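Local atomic coordinates of hypoxic response protein 1 (PDB entry 1XKF), a protein that is of unknown function: a secreted, zinc-binding, homodimeric CBS-domain protein of the hypoxic response that, unlike some relatives, does not seem to bind AMP. Residues 12-17 with 115-120; 85-90 with 108-113; 104-109 with 120-125. All blocks are in the same frame, centred on the assembly; numbering follows the deposited sequence.

Contact 1: residues 12-17 with 115-120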
loop_
_atom_site.group_PDB
_atom_site.type_symbol
_atom_site.label_atom_id
_atom_site.label_comp_id
_atom_site.label_asym_id
_atom_site.label_seq_id
_atom_site.Cartn_x
_atom_site.Cartn_y
_atom_site.Cartn_z
ATOM N N ASP B 12 25.846 1.203 -9.203
ATOM C CA ASP B 12 25.677 0.951 -10.633
ATOM C C ASP B 12 24.201 0.801 -11.006
ATOM O O ASP B 12 23.768 1.234 -12.070
ATOM C CB ASP B 12 26.385 -0.351 -11.031
ATOM C CG ASP B 12 27.897 -0.263 -10.932
ATOM O OD1 ASP B 12 28.529 -1.315 -10.702
ATOM O OD2 ASP B 12 28.451 0.843 -11.101
ATOM N N ILE B 13 23.447 0.178 -10.107
ATOM C CA ILE B 13 22.033 -0.136 -10.311
ATOM C C ILE B 13 20.993 0.896 -9.862
ATOM O O ILE B 13 19.929 1.017 -10.466
ATOM C CB ILE B 13 21.729 -1.492 -9.612
ATOM C CG1 ILE B 13 22.645 -2.571 -10.193
ATOM C CG2 ILE B 13 20.270 -1.887 -9.778
ATOM C CD1 ILE B 13 22.506 -3.925 -9.526
ATOM N N MET B 14 21.302 1.642 -8.811
ATOM C CA MET B 14 20.364 2.609 -8.249
ATOM C C MET B 14 19.896 3.784 -9.090
ATOM O O MET B 14 20.520 4.178 -10.074
ATOM C CB MET B 14 20.941 3.192 -6.963
ATOM C CG MET B 14 22.179 4.040 -7.205
ATOM S SD MET B 14 22.784 4.784 -5.690
ATOM C CE MET B 14 23.830 6.117 -6.339
ATOM N N ASN B 15 18.767 4.339 -8.664
ATOM C CA ASN B 15 18.209 5.534 -9.273
ATOM C C ASN B 15 18.853 6.599 -8.390
ATOM O O ASN B 15 18.444 6.801 -7.243
ATOM C CB ASN B 15 16.691 5.543 -9.117
ATOM C CG ASN B 15 16.030 4.435 -9.901
ATOM O OD1 ASN B 15 16.005 4.462 -11.133
ATOM N ND2 ASN B 15 15.500 3.445 -9.195
ATOM N N ALA B 16 19.879 7.253 -8.923
ATOM C CA ALA B 16 20.630 8.258 -8.177
ATOM C C ALA B 16 20.007 9.645 -8.110
ATOM O O ALA B 16 19.421 10.128 -9.075
ATOM C CB ALA B 16 22.044 8.364 -8.750
ATOM N N GLY B 17 20.151 10.278 -6.951
ATOM C CA GLY B 17 19.643 11.624 -6.761
ATOM C C GLY B 17 18.147 11.785 -6.589
ATOM O O GLY B 17 17.545 12.658 -7.212
ATOM N N ARG B 115 24.911 9.298 3.979
ATOM C CA ARG B 115 23.933 10.063 3.215
ATOM C C ARG B 115 23.233 9.230 2.150
ATOM O O ARG B 115 23.847 8.388 1.502
ATOM C CB ARG B 115 24.602 11.271 2.552
ATOM C CG ARG B 115 25.157 12.281 3.537
ATOM C CD ARG B 115 25.887 13.425 2.842
ATOM N NE ARG B 115 25.001 14.241 2.020
ATOM C CZ ARG B 115 24.879 14.128 0.700
ATOM N NH1 ARG B 115 25.594 13.224 0.035
ATOM N NH2 ARG B 115 24.041 14.922 0.044
ATOM N N LEU B 116 21.939 9.468 1.983
ATOM C CA LEU B 116 21.164 8.759 0.974
ATOM C C LEU B 116 21.685 9.219 -0.381
ATOM O O LEU B 116 21.837 10.421 -0.605
ATOM C CB LEU B 116 19.685 9.128 1.081
ATOM C CG LEU B 116 18.804 8.555 -0.035
ATOM C CD1 LEU B 116 18.445 7.115 0.296
ATOM C CD2 LEU B 116 17.546 9.391 -0.192
ATOM N N VAL B 117 21.972 8.282 -1.280
ATOM C CA VAL B 117 22.457 8.660 -2.604
ATOM C C VAL B 117 21.592 8.079 -3.722
ATOM O O VAL B 117 21.789 8.399 -4.896
ATOM C CB VAL B 117 23.932 8.226 -2.829
ATOM C CG1 VAL B 117 24.845 8.981 -1.868
ATOM C CG2 VAL B 117 24.079 6.725 -2.642
ATOM N N GLY B 118 20.630 7.237 -3.355
ATOM C CA GLY B 118 19.761 6.640 -4.355
ATOM C C GLY B 118 18.798 5.595 -3.812
ATOM O O GLY B 118 18.787 5.300 -2.617
ATOM N N ILE B 119 17.990 5.037 -4.709
ATOM C CA ILE B 119 16.999 4.016 -4.374
ATOM C C ILE B 119 17.121 2.893 -5.399
ATOM O O ILE B 119 17.218 3.160 -6.598
ATOM C CB ILE B 119 15.556 4.590 -4.454
ATOM C CG1 ILE B 119 15.320 5.601 -3.327
ATOM C CG2 ILE B 119 14.535 3.464 -4.379
ATOM C CD1 ILE B 119 15.088 4.976 -1.976
ATOM N N VAL B 120 17.125 1.650 -4.929
ATOM C CA VAL B 120 17.214 0.488 -5.815
ATOM C C VAL B 120 15.961 -0.369 -5.660
ATOM O O VAL B 120 15.508 -0.615 -4.542
ATOM C CB VAL B 120 18.443 -0.401 -5.484
ATOM C CG1 VAL B 120 18.421 -1.658 -6.347
ATOM C CG2 VAL B 120 19.728 0.362 -5.721
#
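The carbonyl oxygen of Ile119 is gripped twice by Asn15. The backbone bond from Asn15 N to Ile119 O is short, 2.8 Å, and almost straight, at 173°. The side-chain amide adds a more bent one, with Asn15 ND2 3.1 Å from Ile119 O and an angle of 135°. The two donors reach the oxygen from opposite faces of its carbonyl plane, the amide well above that plane. Asn15 CG lies beside its own backbone N (chi1 -66°), which folds the amide back to the same acceptor that the main chain uses. Ile119 N returns a bond to Asn15 O, which makes Asn15 and Ile119 an antiparallel hydrogen-bonded pair. One step on, Ala16 and Gly118 form a non-hydrogen-bonded pair, and Gly17 N then donates to Val117 O. The alpha carbons of Ala16 and Gly118 are 4.2 Å apart, and the absence of a side chain on Gly118 leaves room for Met14 SD, 3.8 Å from Gly118 CA.

Met14, the first residue past helix 10-13, runs alongside Gly118 to Val117. Its chain is extended beyond CG, carrying CE to 3.8 Å from Val117 CG2. At its base the packing is tight, with Met14 CB 3.3 Å from Val120 CG2. The other methyl of Val120, CG1, meets Ile13 CG2.

Val117 and Gly118 together face Val110, a classic beta bulge in strand 115-121. The pairing ties residues of the first CBS motif to the chain's last strand, in the second. Within the chain, strand 15-16 is an outermost strand of the four-stranded sheet, with 107-112 on the far side of 115-121. Ile13 and Val120 both pack on Met96 of helix 93-103, while Ile13 also touches Asp124 of helix 122-127.

Contact 2: residues 85-90 with 108-113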
loop_
_atom_site.group_PDB
_atom_site.type_symbol
_atom_site.label_atom_id
_atom_site.label_comp_id
_atom_site.label_asym_id
_atom_site.label_seq_id
_atom_site.Cartn_x
_atom_site.Cartn_y
_atom_site.Cartn_z
ATOM N N TYR B 85 16.359 0.488 7.032
ATOM C CA TYR B 85 17.131 -0.552 6.365
ATOM C C TYR B 85 17.708 0.081 5.113
ATOM O O TYR B 85 17.141 1.033 4.580
ATOM C CB TYR B 85 16.233 -1.733 6.002
ATOM C CG TYR B 85 14.956 -1.334 5.310
ATOM C CD1 TYR B 85 14.941 -1.003 3.955
ATOM C CD2 TYR B 85 13.759 -1.267 6.017
ATOM C CE1 TYR B 85 13.760 -0.616 3.321
ATOM C CE2 TYR B 85 12.577 -0.881 5.397
ATOM C CZ TYR B 85 12.582 -0.557 4.054
ATOM O OH TYR B 85 11.406 -0.176 3.449
ATOM N N TYR B 86 18.824 -0.452 4.637
ATOM C CA TYR B 86 19.478 0.116 3.465
ATOM C C TYR B 86 20.678 -0.732 3.089
ATOM O O TYR B 86 20.966 -1.737 3.738
ATOM C CB TYR B 86 19.948 1.536 3.809
ATOM C CG TYR B 86 20.785 1.601 5.079
ATOM C CD1 TYR B 86 22.132 1.230 5.073
ATOM C CD2 TYR B 86 20.211 1.973 6.301
ATOM C CE1 TYR B 86 22.892 1.217 6.255
ATOM C CE2 TYR B 86 20.959 1.963 7.490
ATOM C CZ TYR B 86 22.296 1.581 7.458
ATOM O OH TYR B 86 23.027 1.542 8.624
ATOM N N VAL B 87 21.367 -0.330 2.029
ATOM C CA VAL B 87 22.583 -1.010 1.606
ATOM C C VAL B 87 23.587 0.078 1.288
ATOM O O VAL B 87 23.202 1.208 0.969
ATOM C CB VAL B 87 22.386 -1.872 0.331
ATOM C CG1 VAL B 87 21.499 -3.061 0.639
ATOM C CG2 VAL B 87 21.801 -1.026 -0.796
ATOM N N ASP B 88 24.870 -0.253 1.391
ATOM C CA ASP B 88 25.918 0.701 1.069
ATOM C C ASP B 88 25.986 0.769 -0.456
ATOM O O ASP B 88 25.572 -0.167 -1.146
ATOM C CB ASP B 88 27.264 0.230 1.617
ATOM C CG ASP B 88 28.369 1.242 1.390
ATOM O OD1 ASP B 88 28.401 2.259 2.113
ATOM O OD2 ASP B 88 29.197 1.029 0.480
ATOM N N ALA B 89 26.506 1.874 -0.978
ATOM C CA ALA B 89 26.626 2.056 -2.418
ATOM C C ALA B 89 27.496 0.968 -3.064
ATOM O O ALA B 89 27.417 0.739 -4.272
ATOM C CB ALA B 89 27.208 3.432 -2.711
ATOM N N ASN B 90 28.319 0.298 -2.261
ATOM C CA ASN B 90 29.191 -0.750 -2.786
ATOM C C ASN B 90 28.619 -2.157 -2.621
ATOM O O ASN B 90 29.286 -3.147 -2.935
ATOM C CB ASN B 90 30.568 -0.687 -2.115
ATOM C CG ASN B 90 31.283 0.631 -2.360
ATOM O OD1 ASN B 90 31.331 1.128 -3.487
ATOM N ND2 ASN B 90 31.855 1.199 -1.303
ATOM N N VAL B 108 14.874 -0.570 -1.804
ATOM C CA VAL B 108 15.784 -0.277 -0.707
ATOM C C VAL B 108 16.639 0.961 -0.958
ATOM O O VAL B 108 17.145 1.175 -2.064
ATOM C CB VAL B 108 16.723 -1.476 -0.435
ATOM C CG1 VAL B 108 17.729 -1.124 0.641
ATOM C CG2 VAL B 108 15.908 -2.679 0.002
ATOM N N PRO B 109 16.781 1.814 0.066
ATOM C CA PRO B 109 17.597 3.015 -0.101
ATOM C C PRO B 109 19.085 2.665 -0.109
ATOM O O PRO B 109 19.512 1.689 0.515
ATOM C CB PRO B 109 17.191 3.877 1.093
ATOM C CG PRO B 109 16.778 2.883 2.120
ATOM C CD PRO B 109 16.011 1.867 1.322
ATOM N N VAL B 110 19.864 3.457 -0.838
ATOM C CA VAL B 110 21.304 3.256 -0.937
ATOM C C VAL B 110 22.005 4.427 -0.257
ATOM O O VAL B 110 21.704 5.591 -0.535
ATOM C CB VAL B 110 21.756 3.190 -2.404
ATOM C CG1 VAL B 110 23.247 2.880 -2.481
ATOM C CG2 VAL B 110 20.943 2.139 -3.147
ATOM N N ILE B 111 22.939 4.109 0.633
ATOM C CA ILE B 111 23.673 5.121 1.372
ATOM C C ILE B 111 25.166 5.087 1.075
ATOM O O ILE B 111 25.718 4.061 0.675
ATOM C CB ILE B 111 23.465 4.943 2.904
ATOM C CG1 ILE B 111 22.070 5.437 3.308
ATOM C CG2 ILE B 111 24.515 5.717 3.680
ATOM C CD1 ILE B 111 20.937 4.651 2.711
ATOM N N SER B 112 25.801 6.237 1.260
ATOM C CA SER B 112 27.231 6.385 1.070
ATOM C C SER B 112 27.651 7.479 2.039
ATOM O O SER B 112 27.170 8.610 1.958
ATOM C CB SER B 112 27.551 6.796 -0.366
ATOM O OG SER B 112 28.950 6.800 -0.587
ATOM N N GLU B 113 28.525 7.123 2.973
ATOM C CA GLU B 113 29.014 8.060 3.973
ATOM C C GLU B 113 27.879 8.701 4.762
ATOM O O GLU B 113 27.845 9.918 4.949
ATOM C CB GLU B 113 29.874 9.138 3.309
ATOM C CG GLU B 113 31.023 8.561 2.500
ATOM C CD GLU B 113 32.045 9.604 2.112
ATOM O OE1 GLU B 113 32.737 10.118 3.016
ATOM O OE2 GLU B 113 32.154 9.909 0.905
HETATM O O HOH W 1 30.044 4.240 -0.532
#
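Main-chain bonds set the parallel register between Val87 and Val110 and between Asp88 and Ile111. Val87 N donates to Pro109 O at 3.1 Å, and Val87 O accepts from Ile111 N at 2.9 Å. The third rung, Ala89 N to Ile111 O, is bent to 129° and weak.

Apolar contacts flank this ladder. With chi1 at -176°, Val110 CG1 swings opposite the backbone N and reaches Ala89 CA, 3.5 Å away, while Val110 CG2 meets Val87 CG2. On the other face Ile111 CD1 comes to 3.4 Å from Tyr86 CB. The Tyr85 side chain crosses Pro109 at about a right angle, its CE1 3.9 Å from Pro109 CD, and Val108 CG1 lies at the ring edge.

Polar side-chain interactions gather at the end of the strand. Asp88 OD2 accepts from Asn90 N in an Asx turn, and a water bonded to Ser112 OG gives the same carboxylate oxygen a weak bond.

The two strands belong to a beta-alpha-beta unit whose helix 93-103 covers Val87 and Val108, whereas Leu51 of strand 50-56 packs on Tyr86, Pro109 and Ile111.

Contact 3: residues 104-109 with 120-125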
loop_
_atom_site.group_PDB
_atom_site.type_symbol
_atom_site.label_atom_id
_atom_site.label_comp_id
_atom_site.label_asym_id
_atom_site.label_seq_id
_atom_site.Cartn_x
_atom_site.Cartn_y
_atom_site.Cartn_z
ATOM N N GLN B 104 11.240 -7.737 3.856
ATOM C CA GLN B 104 10.038 -7.962 3.064
ATOM C C GLN B 104 9.632 -6.768 2.208
ATOM O O GLN B 104 8.475 -6.343 2.225
ATOM C CB GLN B 104 8.876 -8.358 3.979
ATOM N N VAL B 105 10.588 -6.229 1.459
ATOM C CA VAL B 105 10.324 -5.102 0.577
ATOM C C VAL B 105 10.992 -5.367 -0.772
ATOM O O VAL B 105 11.830 -6.259 -0.887
ATOM C CB VAL B 105 10.861 -3.773 1.169
ATOM C CG1 VAL B 105 10.092 -3.417 2.432
ATOM C CG2 VAL B 105 12.338 -3.891 1.476
ATOM N N ARG B 106 10.607 -4.602 -1.789
ATOM C CA ARG B 106 11.169 -4.748 -3.134
ATOM C C ARG B 106 11.907 -3.476 -3.526
ATOM O O ARG B 106 12.286 -3.288 -4.684
ATOM C CB ARG B 106 10.054 -4.994 -4.152
ATOM C CG ARG B 106 9.186 -6.195 -3.858
ATOM C CD ARG B 106 8.087 -6.313 -4.894
ATOM N NE ARG B 106 7.144 -7.381 -4.576
ATOM C CZ ARG B 106 6.095 -7.693 -5.330
ATOM N NH1 ARG B 106 5.856 -7.018 -6.447
ATOM N NH2 ARG B 106 5.287 -8.679 -4.967
ATOM N N ARG B 107 12.104 -2.603 -2.548
ATOM C CA ARG B 107 12.774 -1.330 -2.772
ATOM C C ARG B 107 13.656 -1.048 -1.564
ATOM O O ARG B 107 13.245 -1.273 -0.429
ATOM C CB ARG B 107 11.708 -0.246 -2.933
ATOM C CG ARG B 107 12.203 1.181 -3.008
ATOM C CD ARG B 107 11.003 2.111 -3.023
ATOM N NE ARG B 107 10.114 1.814 -4.143
ATOM C CZ ARG B 107 10.112 2.478 -5.294
ATOM N NH1 ARG B 107 10.948 3.492 -5.481
ATOM N NH2 ARG B 107 9.283 2.119 -6.267
ATOM N N VAL B 108 14.874 -0.570 -1.804
ATOM C CA VAL B 108 15.784 -0.277 -0.707
ATOM C C VAL B 108 16.639 0.961 -0.958
ATOM O O VAL B 108 17.145 1.175 -2.064
ATOM C CB VAL B 108 16.723 -1.476 -0.435
ATOM C CG1 VAL B 108 17.729 -1.124 0.641
ATOM C CG2 VAL B 108 15.908 -2.679 0.002
ATOM N N PRO B 109 16.781 1.814 0.066
ATOM C CA PRO B 109 17.597 3.015 -0.101
ATOM C C PRO B 109 19.085 2.665 -0.109
ATOM O O PRO B 109 19.512 1.689 0.515
ATOM C CB PRO B 109 17.191 3.877 1.093
ATOM C CG PRO B 109 16.778 2.883 2.120
ATOM C CD PRO B 109 16.011 1.867 1.322
ATOM N N VAL B 120 17.125 1.650 -4.929
ATOM C CA VAL B 120 17.214 0.488 -5.815
ATOM C C VAL B 120 15.961 -0.369 -5.660
ATOM O O VAL B 120 15.508 -0.615 -4.542
ATOM C CB VAL B 120 18.443 -0.401 -5.484
ATOM C CG1 VAL B 120 18.421 -1.658 -6.347
ATOM C CG2 VAL B 120 19.728 0.362 -5.721
ATOM N N THR B 121 15.395 -0.815 -6.778
ATOM C CA THR B 121 14.205 -1.665 -6.744
ATOM C C THR B 121 14.545 -3.027 -7.354
ATOM O O THR B 121 15.545 -3.160 -8.064
ATOM C CB THR B 121 13.047 -1.048 -7.556
ATOM O OG1 THR B 121 13.368 -1.089 -8.952
ATOM C CG2 THR B 121 12.820 0.400 -7.141
ATOM N N GLU B 122 13.724 -4.038 -7.085
ATOM C CA GLU B 122 13.987 -5.359 -7.645
ATOM C C GLU B 122 13.974 -5.282 -9.165
ATOM O O GLU B 122 14.721 -5.989 -9.837
ATOM C CB GLU B 122 12.947 -6.376 -7.175
ATOM C CG GLU B 122 13.015 -6.678 -5.694
ATOM C CD GLU B 122 12.291 -7.960 -5.332
ATOM O OE1 GLU B 122 11.128 -8.123 -5.750
ATOM O OE2 GLU B 122 12.888 -8.801 -4.627
ATOM N N ALA B 123 13.129 -4.406 -9.703
ATOM C CA ALA B 123 13.042 -4.235 -11.147
ATOM C C ALA B 123 14.367 -3.690 -11.676
ATOM O O ALA B 123 14.793 -4.049 -12.772
ATOM C CB ALA B 123 11.895 -3.290 -11.502
ATOM N N ASP B 124 15.021 -2.824 -10.901
ATOM C CA ASP B 124 16.305 -2.276 -11.330
ATOM C C ASP B 124 17.330 -3.407 -11.361
ATOM O O ASP B 124 18.094 -3.547 -12.315
ATOM C CB ASP B 124 16.797 -1.184 -10.375
ATOM C CG ASP B 124 15.854 0.004 -10.297
ATOM O OD1 ASP B 124 15.341 0.437 -11.346
ATOM O OD2 ASP B 124 15.639 0.516 -9.183
ATOM N N ILE B 125 17.349 -4.214 -10.307
ATOM C CA ILE B 125 18.281 -5.331 -10.242
ATOM C C ILE B 125 18.052 -6.255 -11.434
ATOM O O ILE B 125 19.003 -6.740 -12.054
ATOM C CB ILE B 125 18.086 -6.149 -8.943
ATOM C CG1 ILE B 125 18.412 -5.285 -7.724
ATOM C CG2 ILE B 125 18.970 -7.384 -8.973
ATOM C CD1 ILE B 125 18.169 -5.977 -6.388
#
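Val108 and Val120 face each other as an antiparallel hydrogen-bonded pair, the buried and tightly bonded part of the contact. Val108 N donates to Val120 O at 2.8 Å, and Val120 N donates to Val108 O at 174°. Both side chains are buried beneath helix 93-103, Val108 against Met100. Beyond this pair the alpha carbons of Arg107 and Thr121 approach to 4.2 Å in a non-hydrogen-bonded pair. Glu122 N then closes the ladder on Arg106 O, as helix 122-127 begins.

The strands are the two arms of the beta hairpin 107-112 and 115-121 in the second CBS motif, and Thr121 is where the second arm turns into the helix. It serves as N-cap in a capping box. Thr121 OG1, placed between the backbone N and the carbonyl carbon (chi1 69°), accepts from Asp124 N. In return Asp124 OD2 takes bonds from Thr121 N and Thr121 OG1, both 2.8 Å long and arriving from the same face of the carboxylate. Those two bonds hold the carboxylate against the N-cap residue.

Toward the exposed side the long side chains of Arg106, Arg107 and Glu122 take over, and no side-chain hydrogen bond links them across the segments. Arg107 runs alongside Thr121 and, bent at chi3 (-58°), lays one face of its guanidinium over Thr121 CG2, which is 3.9 Å from Arg107 CZ. The extended Arg106 crosses Glu122 obliquely, its CG 3.3 Å from Glu122 OE1. No salt bridge forms: Arg106 NE stays 4.2 Å from Glu122 OE1, which lies well out of the guanidinium plane.

In the fold
All three contacts belong to one four-stranded sheet, ordered 15-16, 115-121, 107-112, 87-88, and each covers one of its three strand pairings. Contact 1 shares Val120 with contact 3, which in turn shares Val108 and Pro109 with contact 2. The centres of contacts 1 and 2 are about 8 Å apart, and Val120 CG2 lies 3.4 Å from Val110 CG2 between them. Contacts 1 and 3 also meet through a weak hydrogen bond from Asn15 ND2 to Asp124 OD2. Two histidines inferred by similarity to bind zinc lie close by: the Tyr85 ring stacks on His103, and the Ile13 side chain is about 4 Å from that of His128.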